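Local coordinates for Sso-CP2 metallo-carboxypetidase (Sulfolobus solfataricus, PDB 4MMO), which is a zinc-containing carboxypeptidase of the M20 family that probably cleaves residues from the C-terminal ends of peptides, at residues T7-L12 / A90-D95; Y404-H409 / E413-D418; E36-V41 / T108-L113; E26-L31 / G50-Y55. All coordinates share one frame; numbering follows the deposited sequence.

Contact 1: T7-L12 / A90-D95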
loop_
_atom_site.group_PDB
_atom_site.type_symbol
_atom_site.label_atom_id
_atom_site.label_comp_id
_atom_site.label_asym_id
_atom_site.label_seq_id
_atom_site.Cartn_x
_atom_site.Cartn_y
_atom_site.Cartn_z
ATOM N N THR A 7 39.733 -11.632 -11.862
ATOM C CA THR A 7 39.292 -11.927 -10.505
ATOM C C THR A 7 38.020 -11.152 -10.172
ATOM O O THR A 7 37.139 -11.663 -9.479
ATOM C CB THR A 7 40.390 -11.618 -9.480
ATOM O OG1 THR A 7 41.566 -12.359 -9.817
ATOM C CG2 THR A 7 39.946 -12.004 -8.068
ATOM N N LEU A 8 37.919 -9.925 -10.675
ATOM C CA LEU A 8 36.725 -9.122 -10.445
ATOM C C LEU A 8 35.509 -9.798 -11.076
ATOM O O LEU A 8 34.458 -9.900 -10.443
ATOM C CB LEU A 8 36.902 -7.703 -10.997
ATOM C CG LEU A 8 35.638 -6.840 -11.055
ATOM C CD1 LEU A 8 34.993 -6.716 -9.681
ATOM C CD2 LEU A 8 35.958 -5.466 -11.623
ATOM N N ILE A 9 35.663 -10.255 -12.319
ATOM C CA ILE A 9 34.598 -10.963 -13.036
ATOM C C ILE A 9 34.154 -12.189 -12.249
ATOM O O ILE A 9 32.961 -12.428 -12.070
ATOM C CB ILE A 9 35.066 -11.420 -14.442
ATOM C CG1 ILE A 9 35.408 -10.215 -15.322
ATOM C CG2 ILE A 9 34.003 -12.289 -15.128
ATOM C CD1 ILE A 9 34.230 -9.331 -15.679
ATOM N N GLU A 10 35.127 -12.968 -11.790
ATOM C CA GLU A 10 34.862 -14.154 -10.984
ATOM C C GLU A 10 34.058 -13.791 -9.733
ATOM O O GLU A 10 33.106 -14.481 -9.376
ATOM C CB GLU A 10 36.192 -14.804 -10.598
ATOM C CG GLU A 10 36.086 -16.068 -9.776
ATOM C CD GLU A 10 37.450 -16.648 -9.446
ATOM O OE1 GLU A 10 38.336 -15.876 -9.011
ATOM O OE2 GLU A 10 37.640 -17.870 -9.630
ATOM N N PHE A 11 34.446 -12.697 -9.082
ATOM C CA PHE A 11 33.779 -12.213 -7.874
ATOM C C PHE A 11 32.338 -11.824 -8.192
ATOM O O PHE A 11 31.403 -12.176 -7.462
ATOM C CB PHE A 11 34.541 -10.986 -7.344
ATOM C CG PHE A 11 34.158 -10.553 -5.944
ATOM C CD1 PHE A 11 33.560 -11.426 -5.048
ATOM C CD2 PHE A 11 34.418 -9.250 -5.525
ATOM C CE1 PHE A 11 33.228 -11.011 -3.763
ATOM C CE2 PHE A 11 34.091 -8.832 -4.244
ATOM C CZ PHE A 11 33.492 -9.711 -3.365
ATOM N N LEU A 12 32.173 -11.098 -9.292
ATOM C CA LEU A 12 30.877 -10.562 -9.693
ATOM C C LEU A 12 29.880 -11.648 -10.107
ATOM O O LEU A 12 28.669 -11.446 -10.028
ATOM C CB LEU A 12 31.060 -9.577 -10.849
ATOM C CG LEU A 12 31.637 -8.198 -10.506
ATOM C CD1 LEU A 12 31.939 -7.417 -11.776
ATOM C CD2 LEU A 12 30.676 -7.412 -9.628
ATOM N N ALA A 90 28.171 -10.776 -15.351
ATOM C CA ALA A 90 29.391 -9.969 -15.432
ATOM C C ALA A 90 29.853 -9.891 -16.879
ATOM O O ALA A 90 31.028 -10.074 -17.187
ATOM C CB ALA A 90 30.485 -10.543 -14.547
ATOM N N THR A 91 28.898 -9.639 -17.764
ATOM C CA THR A 91 29.165 -9.550 -19.188
ATOM C C THR A 91 29.996 -8.317 -19.494
ATOM O O THR A 91 29.729 -7.235 -18.971
ATOM C CB THR A 91 27.846 -9.468 -19.978
ATOM O OG1 THR A 91 27.124 -10.697 -19.828
ATOM C CG2 THR A 91 28.100 -9.206 -21.461
ATOM N N ILE A 92 30.997 -8.488 -20.351
ATOM C CA ILE A 92 31.798 -7.369 -20.824
ATOM C C ILE A 92 31.246 -6.875 -22.152
ATOM O O ILE A 92 31.103 -7.645 -23.102
ATOM C CB ILE A 92 33.279 -7.755 -20.992
ATOM C CG1 ILE A 92 33.860 -8.204 -19.651
ATOM C CG2 ILE A 92 34.079 -6.574 -21.536
ATOM C CD1 ILE A 92 35.237 -8.827 -19.744
ATOM N N GLU A 93 30.935 -5.587 -22.212
ATOM C CA GLU A 93 30.428 -4.979 -23.430
ATOM C C GLU A 93 30.598 -3.467 -23.353
ATOM O O GLU A 93 30.304 -2.855 -22.327
ATOM C CB GLU A 93 28.957 -5.341 -23.633
ATOM C CG GLU A 93 28.396 -4.909 -24.980
ATOM C CD GLU A 93 27.059 -5.551 -25.300
ATOM O OE1 GLU A 93 26.589 -6.394 -24.507
ATOM O OE2 GLU A 93 26.476 -5.209 -26.352
ATOM N N ASN A 94 31.078 -2.876 -24.443
ATOM C CA ASN A 94 31.346 -1.444 -24.495
ATOM C C ASN A 94 32.361 -1.037 -23.431
ATOM O O ASN A 94 32.229 0.015 -22.808
ATOM C CB ASN A 94 30.053 -0.644 -24.312
ATOM C CG ASN A 94 28.890 -1.226 -25.091
ATOM O OD1 ASN A 94 27.821 -1.484 -24.534
ATOM N ND2 ASN A 94 29.092 -1.441 -26.386
ATOM N N ASP A 95 33.365 -1.885 -23.224
ATOM C CA ASP A 95 34.412 -1.633 -22.236
ATOM C C ASP A 95 33.831 -1.420 -20.840
ATOM O O ASP A 95 34.393 -0.686 -20.021
ATOM C CB ASP A 95 35.269 -0.432 -22.649
ATOM C CG ASP A 95 36.078 -0.699 -23.903
ATOM O OD1 ASP A 95 37.113 -1.395 -23.804
ATOM O OD2 ASP A 95 35.684 -0.214 -24.985
#

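Contact 2: Y404-H409 / E413-D418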
loop_
_atom_site.group_PDB
_atom_site.type_symbol
_atom_site.label_atom_id
_atom_site.label_comp_id
_atom_site.label_asym_id
_atom_site.label_seq_id
_atom_site.Cartn_x
_atom_site.Cartn_y
_atom_site.Cartn_z
ATOM N N TYR A 404 28.401 7.814 -11.937
ATOM C CA TYR A 404 27.017 8.257 -12.061
ATOM C C TYR A 404 26.257 7.379 -13.050
ATOM O O TYR A 404 25.047 7.192 -12.932
ATOM C CB TYR A 404 26.993 9.711 -12.537
ATOM C CG TYR A 404 25.636 10.375 -12.478
ATOM C CD1 TYR A 404 24.989 10.568 -11.265
ATOM C CD2 TYR A 404 25.012 10.831 -13.633
ATOM C CE1 TYR A 404 23.752 11.184 -11.204
ATOM C CE2 TYR A 404 23.776 11.449 -13.583
ATOM C CZ TYR A 404 23.151 11.624 -12.366
ATOM O OH TYR A 404 21.923 12.240 -12.310
ATOM N N TYR A 405 26.988 6.850 -14.025
ATOM C CA TYR A 405 26.434 6.000 -15.076
ATOM C C TYR A 405 26.090 4.602 -14.571
ATOM O O TYR A 405 25.453 3.823 -15.279
ATOM C CB TYR A 405 27.467 5.858 -16.199
ATOM C CG TYR A 405 28.763 5.229 -15.724
ATOM C CD1 TYR A 405 28.925 3.849 -15.709
ATOM C CD2 TYR A 405 29.818 6.016 -15.274
ATOM C CE1 TYR A 405 30.097 3.272 -15.265
ATOM C CE2 TYR A 405 30.997 5.445 -14.828
ATOM C CZ TYR A 405 31.132 4.072 -14.824
ATOM O OH TYR A 405 32.305 3.497 -14.383
ATOM N N SER A 406 26.519 4.289 -13.352
ATOM C CA SER A 406 26.599 2.902 -12.898
ATOM C C SER A 406 25.269 2.201 -12.603
ATOM O O SER A 406 25.232 0.977 -12.536
ATOM C CB SER A 406 27.498 2.813 -11.664
ATOM O OG SER A 406 28.863 2.938 -12.022
ATOM N N ASN A 407 24.194 2.960 -12.420
ATOM C CA ASN A 407 22.886 2.377 -12.118
ATOM C C ASN A 407 22.919 1.436 -10.909
ATOM O O ASN A 407 22.363 0.335 -10.945
ATOM C CB ASN A 407 22.325 1.640 -13.343
ATOM C CG ASN A 407 21.789 2.585 -14.404
ATOM O OD1 ASN A 407 21.215 3.629 -14.092
ATOM N ND2 ASN A 407 21.971 2.219 -15.668
ATOM N N ALA A 408 23.579 1.867 -9.839
ATOM C CA ALA A 408 23.561 1.117 -8.591
ATOM C C ALA A 408 22.162 1.195 -7.980
ATOM O O ALA A 408 21.501 2.232 -8.055
ATOM C CB ALA A 408 24.597 1.665 -7.624
ATOM N N HIS A 409 21.712 0.097 -7.380
ATOM C CA HIS A 409 20.361 0.027 -6.829
ATOM C C HIS A 409 19.332 0.145 -7.952
ATOM O O HIS A 409 18.283 0.769 -7.788
ATOM N N GLU A 413 23.180 -2.636 -13.661
ATOM C CA GLU A 413 24.300 -2.012 -12.978
ATOM C C GLU A 413 25.594 -2.351 -13.705
ATOM O O GLU A 413 25.783 -3.485 -14.146
ATOM C CB GLU A 413 24.384 -2.486 -11.527
ATOM C CG GLU A 413 25.603 -1.956 -10.780
ATOM C CD GLU A 413 25.670 -2.455 -9.353
ATOM O OE1 GLU A 413 24.657 -3.005 -8.869
ATOM O OE2 GLU A 413 26.739 -2.314 -8.719
ATOM N N ASN A 414 26.485 -1.370 -13.816
ATOM C CA ASN A 414 27.749 -1.573 -14.515
ATOM C C ASN A 414 28.830 -0.579 -14.108
ATOM O O ASN A 414 28.529 0.484 -13.567
ATOM C CB ASN A 414 27.525 -1.459 -16.021
ATOM C CG ASN A 414 27.236 -0.037 -16.454
ATOM O OD1 ASN A 414 28.150 0.726 -16.756
ATOM N ND2 ASN A 414 25.962 0.332 -16.473
ATOM N N ILE A 415 30.086 -0.936 -14.367
ATOM C CA ILE A 415 31.207 -0.010 -14.206
ATOM C C ILE A 415 32.106 -0.033 -15.443
ATOM O O ILE A 415 32.298 -1.079 -16.066
ATOM C CB ILE A 415 32.055 -0.319 -12.944
ATOM C CG1 ILE A 415 32.654 -1.728 -13.001
ATOM C CG2 ILE A 415 31.208 -0.172 -11.693
ATOM C CD1 ILE A 415 33.926 -1.861 -12.217
ATOM N N LYS A 416 32.646 1.125 -15.804
ATOM C CA LYS A 416 33.629 1.194 -16.875
ATOM C C LYS A 416 34.888 0.475 -16.418
ATOM O O LYS A 416 35.364 0.687 -15.301
ATOM C CB LYS A 416 33.949 2.645 -17.229
ATOM C CG LYS A 416 32.796 3.401 -17.864
ATOM C CD LYS A 416 33.162 4.851 -18.129
ATOM C CE LYS A 416 31.931 5.680 -18.463
ATOM N NZ LYS A 416 32.250 7.123 -18.649
ATOM N N ILE A 417 35.416 -0.388 -17.278
ATOM C CA ILE A 417 36.630 -1.126 -16.966
ATOM C C ILE A 417 37.774 -0.159 -16.656
ATOM O O ILE A 417 38.597 -0.424 -15.781
ATOM C CB ILE A 417 37.004 -2.094 -18.115
ATOM C CG1 ILE A 417 35.979 -3.235 -18.172
ATOM C CG2 ILE A 417 38.420 -2.648 -17.931
ATOM C CD1 ILE A 417 36.228 -4.280 -19.246
ATOM N N ASP A 418 37.812 0.969 -17.359
ATOM C CA ASP A 418 38.852 1.970 -17.137
ATOM C C ASP A 418 38.718 2.614 -15.757
ATOM O O ASP A 418 39.717 2.994 -15.141
ATOM C CB ASP A 418 38.807 3.051 -18.223
ATOM C CG ASP A 418 39.227 2.531 -19.591
ATOM O OD1 ASP A 418 39.857 1.453 -19.662
ATOM O OD2 ASP A 418 38.931 3.209 -20.598
#

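Contact 3: E36-V41 / T108-L113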
loop_
_atom_site.group_PDB
_atom_site.type_symbol
_atom_site.label_atom_id
_atom_site.label_comp_id
_atom_site.label_asym_id
_atom_site.label_seq_id
_atom_site.Cartn_x
_atom_site.Cartn_y
_atom_site.Cartn_z
ATOM N N GLU A 36 43.561 -14.353 1.005
ATOM C CA GLU A 36 44.755 -15.117 1.345
ATOM C C GLU A 36 45.633 -15.333 0.119
ATOM O O GLU A 36 46.854 -15.219 0.191
ATOM C CB GLU A 36 44.367 -16.467 1.949
ATOM C CG GLU A 36 43.621 -16.350 3.267
ATOM C CD GLU A 36 43.258 -17.693 3.861
ATOM O OE1 GLU A 36 42.908 -18.611 3.092
ATOM O OE2 GLU A 36 43.322 -17.829 5.100
ATOM N N LYS A 37 45.001 -15.647 -1.006
ATOM C CA LYS A 37 45.718 -15.872 -2.254
ATOM C C LYS A 37 46.476 -14.621 -2.680
ATOM O O LYS A 37 47.673 -14.674 -2.965
ATOM C CB LYS A 37 44.735 -16.281 -3.354
ATOM C CG LYS A 37 45.360 -16.498 -4.727
ATOM C CD LYS A 37 44.295 -16.477 -5.812
ATOM C CE LYS A 37 44.906 -16.569 -7.199
ATOM N NZ LYS A 37 45.479 -17.914 -7.473
ATOM N N LEU A 38 45.771 -13.496 -2.721
ATOM C CA LEU A 38 46.322 -12.264 -3.274
ATOM C C LEU A 38 47.361 -11.603 -2.370
ATOM O O LEU A 38 48.379 -11.124 -2.857
ATOM C CB LEU A 38 45.195 -11.274 -3.581
ATOM C CG LEU A 38 44.197 -11.707 -4.659
ATOM C CD1 LEU A 38 43.064 -10.700 -4.776
ATOM C CD2 LEU A 38 44.884 -11.888 -6.002
ATOM N N LEU A 39 47.107 -11.583 -1.064
ATOM C CA LEU A 39 47.965 -10.853 -0.131
ATOM C C LEU A 39 48.939 -11.756 0.624
ATOM O O LEU A 39 49.917 -11.276 1.192
ATOM C CB LEU A 39 47.112 -10.072 0.871
ATOM C CG LEU A 39 46.014 -9.189 0.272
ATOM C CD1 LEU A 39 45.387 -8.332 1.359
ATOM C CD2 LEU A 39 46.534 -8.319 -0.870
ATOM N N GLY A 40 48.670 -13.057 0.638
ATOM C CA GLY A 40 49.559 -14.004 1.288
ATOM C C GLY A 40 49.536 -13.931 2.806
ATOM O O GLY A 40 50.496 -14.327 3.466
ATOM N N VAL A 41 48.441 -13.418 3.357
ATOM C CA VAL A 41 48.233 -13.386 4.802
ATOM C C VAL A 41 47.076 -14.308 5.157
ATOM O O VAL A 41 46.398 -14.826 4.274
ATOM C CB VAL A 41 47.903 -11.962 5.306
ATOM C CG1 VAL A 41 49.069 -11.027 5.054
ATOM C CG2 VAL A 41 46.633 -11.427 4.641
ATOM N N THR A 108 34.838 -1.761 -6.180
ATOM C CA THR A 108 35.645 -0.932 -5.287
ATOM C C THR A 108 36.368 -1.801 -4.265
ATOM O O THR A 108 37.509 -1.525 -3.902
ATOM C CB THR A 108 34.775 0.103 -4.554
ATOM O OG1 THR A 108 34.071 0.897 -5.514
ATOM C CG2 THR A 108 35.627 1.014 -3.667
ATOM N N LEU A 109 35.705 -2.861 -3.815
ATOM C CA LEU A 109 36.289 -3.758 -2.823
ATOM C C LEU A 109 37.517 -4.440 -3.401
ATOM O O LEU A 109 38.542 -4.573 -2.728
ATOM C CB LEU A 109 35.260 -4.804 -2.374
ATOM C CG LEU A 109 35.623 -5.785 -1.250
ATOM C CD1 LEU A 109 34.343 -6.379 -0.669
ATOM C CD2 LEU A 109 36.530 -6.924 -1.703
ATOM N N MET A 110 37.408 -4.865 -4.653
ATOM C CA MET A 110 38.446 -5.667 -5.290
ATOM C C MET A 110 39.603 -4.787 -5.760
ATOM O O MET A 110 40.764 -5.199 -5.711
ATOM C CB MET A 110 37.859 -6.440 -6.474
ATOM C CG MET A 110 38.814 -7.434 -7.110
ATOM S SD MET A 110 39.292 -8.770 -6.004
ATOM C CE MET A 110 37.728 -9.608 -5.768
ATOM N N ALA A 111 39.277 -3.584 -6.223
ATOM C CA ALA A 111 40.292 -2.615 -6.620
ATOM C C ALA A 111 41.256 -2.376 -5.465
ATOM O O ALA A 111 42.471 -2.474 -5.630
ATOM C CB ALA A 111 39.645 -1.307 -7.051
ATOM N N ARG A 112 40.701 -2.097 -4.290
ATOM C CA ARG A 112 41.506 -1.839 -3.103
ATOM C C ARG A 112 42.419 -3.017 -2.783
ATOM O O ARG A 112 43.576 -2.827 -2.407
ATOM C CB ARG A 112 40.609 -1.542 -1.902
ATOM C CG ARG A 112 39.836 -0.244 -2.015
ATOM C CD ARG A 112 38.937 -0.037 -0.814
ATOM N NE ARG A 112 38.273 1.262 -0.847
ATOM C CZ ARG A 112 37.407 1.686 0.068
ATOM N NH1 ARG A 112 37.090 0.911 1.096
ATOM N NH2 ARG A 112 36.853 2.883 -0.048
ATOM N N LEU A 113 41.896 -4.230 -2.939
ATOM C CA LEU A 113 42.665 -5.446 -2.673
ATOM C C LEU A 113 43.869 -5.563 -3.597
ATOM O O LEU A 113 44.959 -5.934 -3.167
ATOM C CB LEU A 113 41.789 -6.691 -2.846
ATOM C CG LEU A 113 41.231 -7.366 -1.594
ATOM C CD1 LEU A 113 40.377 -8.561 -1.999
ATOM C CD2 LEU A 113 42.337 -7.812 -0.655
#

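Contact 4: E26-L31 / G50-Y55. With SO4 (sulfate ion), chain E.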
loop_
_atom_site.group_PDB
_atom_site.type_symbol
_atom_site.label_atom_id
_atom_site.label_comp_id
_atom_site.label_asym_id
_atom_site.label_seq_id
_atom_site.Cartn_x
_atom_site.Cartn_y
_atom_site.Cartn_z
ATOM N N GLU A 26 28.849 -18.664 0.267
ATOM C CA GLU A 26 29.824 -18.998 -0.768
ATOM C C GLU A 26 30.729 -17.802 -1.050
ATOM O O GLU A 26 31.950 -17.937 -1.126
ATOM C CB GLU A 26 29.120 -19.423 -2.058
ATOM N N THR A 27 30.114 -16.634 -1.202
ATOM C CA THR A 27 30.846 -15.414 -1.504
ATOM C C THR A 27 31.842 -15.087 -0.400
ATOM O O THR A 27 33.002 -14.796 -0.679
ATOM C CB THR A 27 29.884 -14.240 -1.706
ATOM O OG1 THR A 27 28.986 -14.550 -2.778
ATOM C CG2 THR A 27 30.651 -12.952 -2.036
ATOM N N ALA A 28 31.393 -15.154 0.850
ATOM C CA ALA A 28 32.263 -14.887 1.990
ATOM C C ALA A 28 33.452 -15.841 2.016
ATOM O O ALA A 28 34.563 -15.448 2.363
ATOM C CB ALA A 28 31.480 -14.984 3.290
ATOM N N ASN A 29 33.217 -17.096 1.647
ATOM C CA ASN A 29 34.282 -18.092 1.634
ATOM C C ASN A 29 35.260 -17.864 0.493
ATOM O O ASN A 29 36.468 -18.004 0.664
ATOM C CB ASN A 29 33.703 -19.505 1.543
ATOM C CG ASN A 29 33.635 -20.189 2.893
ATOM O OD1 ASN A 29 34.663 -20.521 3.482
ATOM N ND2 ASN A 29 32.421 -20.402 3.390
ATOM N N TYR A 30 34.726 -17.530 -0.677
ATOM C CA TYR A 30 35.550 -17.199 -1.824
ATOM C C TYR A 30 36.400 -15.981 -1.481
ATOM O O TYR A 30 37.604 -15.950 -1.741
ATOM C CB TYR A 30 34.670 -16.904 -3.040
ATOM C CG TYR A 30 35.381 -16.163 -4.147
ATOM C CD1 TYR A 30 36.098 -16.848 -5.119
ATOM C CD2 TYR A 30 35.336 -14.775 -4.221
ATOM C CE1 TYR A 30 36.750 -16.172 -6.135
ATOM C CE2 TYR A 30 35.988 -14.090 -5.232
ATOM C CZ TYR A 30 36.694 -14.794 -6.184
ATOM O OH TYR A 30 37.341 -14.118 -7.192
ATOM N N LEU A 31 35.765 -14.982 -0.875
ATOM C CA LEU A 31 36.448 -13.736 -0.553
ATOM C C LEU A 31 37.578 -14.001 0.433
ATOM O O LEU A 31 38.690 -13.515 0.244
ATOM C CB LEU A 31 35.467 -12.699 0.001
ATOM C CG LEU A 31 36.002 -11.275 0.196
ATOM C CD1 LEU A 31 36.621 -10.707 -1.087
ATOM C CD2 LEU A 31 34.881 -10.371 0.688
ATOM N N GLY A 50 24.214 -13.192 12.278
ATOM C CA GLY A 50 23.731 -13.324 10.913
ATOM C C GLY A 50 24.855 -13.677 9.953
ATOM O O GLY A 50 25.661 -14.569 10.222
ATOM N N HIS A 51 24.918 -12.965 8.832
ATOM C CA HIS A 51 25.920 -13.248 7.809
ATOM C C HIS A 51 27.333 -13.025 8.351
ATOM O O HIS A 51 27.545 -12.169 9.210
ATOM C CB HIS A 51 25.659 -12.387 6.576
ATOM C CG HIS A 51 24.282 -12.557 6.011
ATOM N ND1 HIS A 51 23.575 -13.733 6.126
ATOM C CD2 HIS A 51 23.482 -11.699 5.334
ATOM C CE1 HIS A 51 22.398 -13.596 5.539
ATOM N NE2 HIS A 51 22.317 -12.374 5.051
ATOM N N PRO A 52 28.305 -13.806 7.856
ATOM C CA PRO A 52 29.650 -13.768 8.432
ATOM C C PRO A 52 30.470 -12.574 7.956
ATOM O O PRO A 52 30.146 -11.955 6.942
ATOM C CB PRO A 52 30.275 -15.064 7.921
ATOM C CG PRO A 52 29.639 -15.266 6.594
ATOM C CD PRO A 52 28.228 -14.734 6.715
ATOM N N VAL A 53 31.530 -12.274 8.698
ATOM C CA VAL A 53 32.437 -11.181 8.378
ATOM C C VAL A 53 33.794 -11.751 7.980
ATOM O O VAL A 53 34.313 -12.653 8.639
ATOM C CB VAL A 53 32.600 -10.239 9.600
ATOM C CG1 VAL A 53 33.813 -9.336 9.455
ATOM C CG2 VAL A 53 31.346 -9.405 9.792
ATOM N N VAL A 54 34.363 -11.228 6.898
ATOM C CA VAL A 54 35.722 -11.587 6.509
ATOM C C VAL A 54 36.692 -10.567 7.088
ATOM O O VAL A 54 36.548 -9.366 6.862
ATOM C CB VAL A 54 35.900 -11.621 4.985
ATOM C CG1 VAL A 54 37.293 -12.133 4.633
ATOM C CG2 VAL A 54 34.835 -12.488 4.340
ATOM N N TYR A 55 37.677 -11.059 7.830
ATOM C CA TYR A 55 38.670 -10.209 8.459
ATOM C C TYR A 55 40.077 -10.659 8.094
ATOM O O TYR A 55 40.336 -11.850 7.940
ATOM C CB TYR A 55 38.506 -10.217 9.980
ATOM C CG TYR A 55 39.568 -9.417 10.693
ATOM C CD1 TYR A 55 39.479 -8.034 10.782
ATOM C CD2 TYR A 55 40.668 -10.040 11.267
ATOM C CE1 TYR A 55 40.447 -7.295 11.429
ATOM C CE2 TYR A 55 41.645 -9.308 11.918
ATOM C CZ TYR A 55 41.530 -7.934 11.992
ATOM O OH TYR A 55 42.498 -7.191 12.636
HETATM S S SO4 E . 24.518 -19.511 0.819
HETATM O O1 SO4 E . 24.065 -20.739 1.470
HETATM O O2 SO4 E . 25.839 -19.731 0.232
HETATM O O3 SO4 E . 23.574 -19.139 -0.235
HETATM O O4 SO4 E . 24.591 -18.438 1.810
#

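Contact 1: T7-L12 / A90-D95
Two side chains one helical turn apart, Ile9 and Leu12, close on the methyl of Ala90, and this is the tight part of the contact. Ala90 CB lies 3.9 Å from Leu12 CB and 4.0 Å from Ile9 CG2, so a small residue is held against the base of one side chain and a branch of the other. Ile9 brings both of its arms to bear. Its first torsion sets CG1 anti to the carbonyl carbon (chi1 -63°), which leaves CG2 for the Ala90 methyl, while the next bond bends CD1 round until it rests 3.6 Å from Ala90 O. That approach is a van der Waals touch on a carbonyl oxygen, and no hydrogen bond crosses between the segments. Ala90 itself has a left-handed backbone (phi 53°) and forms a G1 beta bulge with Thr91, both facing Tyr98. The packing slackens along the strand. Ile92 is exposed and adds one light touch, its CG1 lying 4.1 Å from Ile9 CD1. Beyond it the strand runs away from the helix into an exposed turn at Asn94 and Asp95. Helix 3-12 thus rests on the small antiparallel sheet, where Ile97 of strand 96-98 packs against Leu8, Ile9, Leu12 and Ala90; elsewhere on the helix, Thr7 and Phe11 pack on helices 24-39 and 102-121.

Contact 2: Y404-H409 / E413-D418
Tyr405 lays its ring across the strand that begins at Asn414: with CG between the backbone N and the carbonyl carbon (chi1 60°), the ring swings over toward 414-416 and brings OH to Lys416 N. The phenolic OH accepts a nearly straight bond from Lys416 N (2.8 Å, 166°) and is also hydrogen-bonded to Asp419. Over one ring face the extended Lys416 chain makes a CH-pi contact, CE standing 3.9 Å from the Tyr405 ring centroid. Ser406 OG sits above the opposite face, toward the rim, and Asn414 OD1 meets the ring edge in plane, 3.4 Å from Tyr405 CD1. Replacing Tyr405 by an alanine would probably leave Lys416 N and Asp419 without their shared partner and the lysine chain free to turn. Ser406 binds Asn414 twice: its OG donates to Asn414 O in the carbonyl plane (2.9 Å), and its own O accepts from Asn414 N (3.0 Å). Glu413, extended with CG anti to its N, passes Ser406 O and carries its carboxylate to the amides of Gly101, Ser103 and Asp104 and to Arg100. The arrangement is a loop folding back on strand 414-416 beside the zinc site, with Glu413 gripping the start of the helix that bears the zinc ligand Asp104.

Contact 3: E36-V41 / T108-L113
Leu39 and Leu113 make the closest apolar contact between these two segments, with methyl against methyl: Leu39 CD1 lies 3.7 Å from Leu113 CD2, and the two side chains cross at about a right angle. Leu39 reaches its partner with CG anti to its carbonyl carbon (chi1 -51°). Leu113 is less relaxed, since its first torsion, -101°, falls well away from a staggered position. The remaining apolar touches are lighter and come from Leu38, whose CD1 stands 4.4 Å from Leu113 CD1 and equally far from Met110 SD. Met110, its chain bent at two successive bonds, brings its sulfur to the tip of Leu38. Leu39 and Leu113 also both pack on Leu131 of strand 128-134, which makes this a pairing of helices 24-39 and 102-121 over one face of the mixed sheet, the layered alpha/beta build of the zinc exopeptidase domain. One contact involves a polar atom without being a hydrogen bond: Leu39 CD2 rests 3.7 Å from Leu113 O. The hydrogen bonds here lie within each helix or lead elsewhere. Gly40, with positive phi (72°), leaves the helix just after Leu39, and its N still bonds to Glu36 O at 2.9 Å. From helix 102-121, Arg112 reaches Met162 O, and Thr108 OG1 bonds to the backbone N of Ala401.

Contact 4: E26-L31 / G50-Y55
Ala28 turns its methyl toward segment 50-55 and meets the corner of a proline ring just ahead of the strand, Ala28 CB lying 3.8 Å from Pro52 CG. The ring is puckered C-gamma endo; of residues 26-31 it touches Ala28, through CG, and it also packs on Ile24 and Asp25, a turn earlier in the helix. Two residues on, Val54 points the same way, while Val53 between them points away from the helix and packs beside Leu132 of the adjacent strand 128-134. Val54 works through a single branch. Because CG1 is anti to the backbone N (chi1 -174°), CG2 is set beside that N and pushes up to the helix, coming within 3.6 Å of Ala28 O. The same methyl stands 4.3 Å from Ala28 CB and 4.2 Å from Leu31 CD2, so it fills the notch between two side chains one turn apart. Leu31 joins more loosely, through just one of its branches. No hydrogen bond links the segments, and the small alanine probably allows this approach, with 6.6 Å between Ala28 CA and Val54 CA. At the helix start a sulfate, probably from the crystallisation liquor, accepts a bond from Glu26 N to its O2 (3.2 Å, 148°) and others from Gly23 N and Asp25 N. Helix 24-39 covers strand 53-58 near one margin of the mixed sheet, where Leu45 of strand 43-46 touches Ala28 and Val54, and Tyr133 of strand 128-134 touches Val54 and Leu31.

Contacts 1, 3 and 4 join helices 3-12, 24-39 and 102-121, the last two lying on the mixed sheet. Contacts 3 and 4, centres about 14 Å apart, share helix 24-39 and meet where Leu109 touches Leu31. Contact 1, its centre about 17 Å from that of contact 3, joins it through Phe11 and Thr7 on Met110, and contact 4 through a probable hydrogen bond between Glu10 OE1 and Tyr30 OH. Contact 2, its centre about 12 Å from that of contact 1, reaches the same small antiparallel sheet and comes last along the chain; there Ile415 packs on Leu8 and Ile417 N probably bonds to Asp95 O, joining the C-terminal part to the N-terminal helix and the hairpin. Contact 4 falls within the span of contact 1, whereas contacts 3 and 4 interleave.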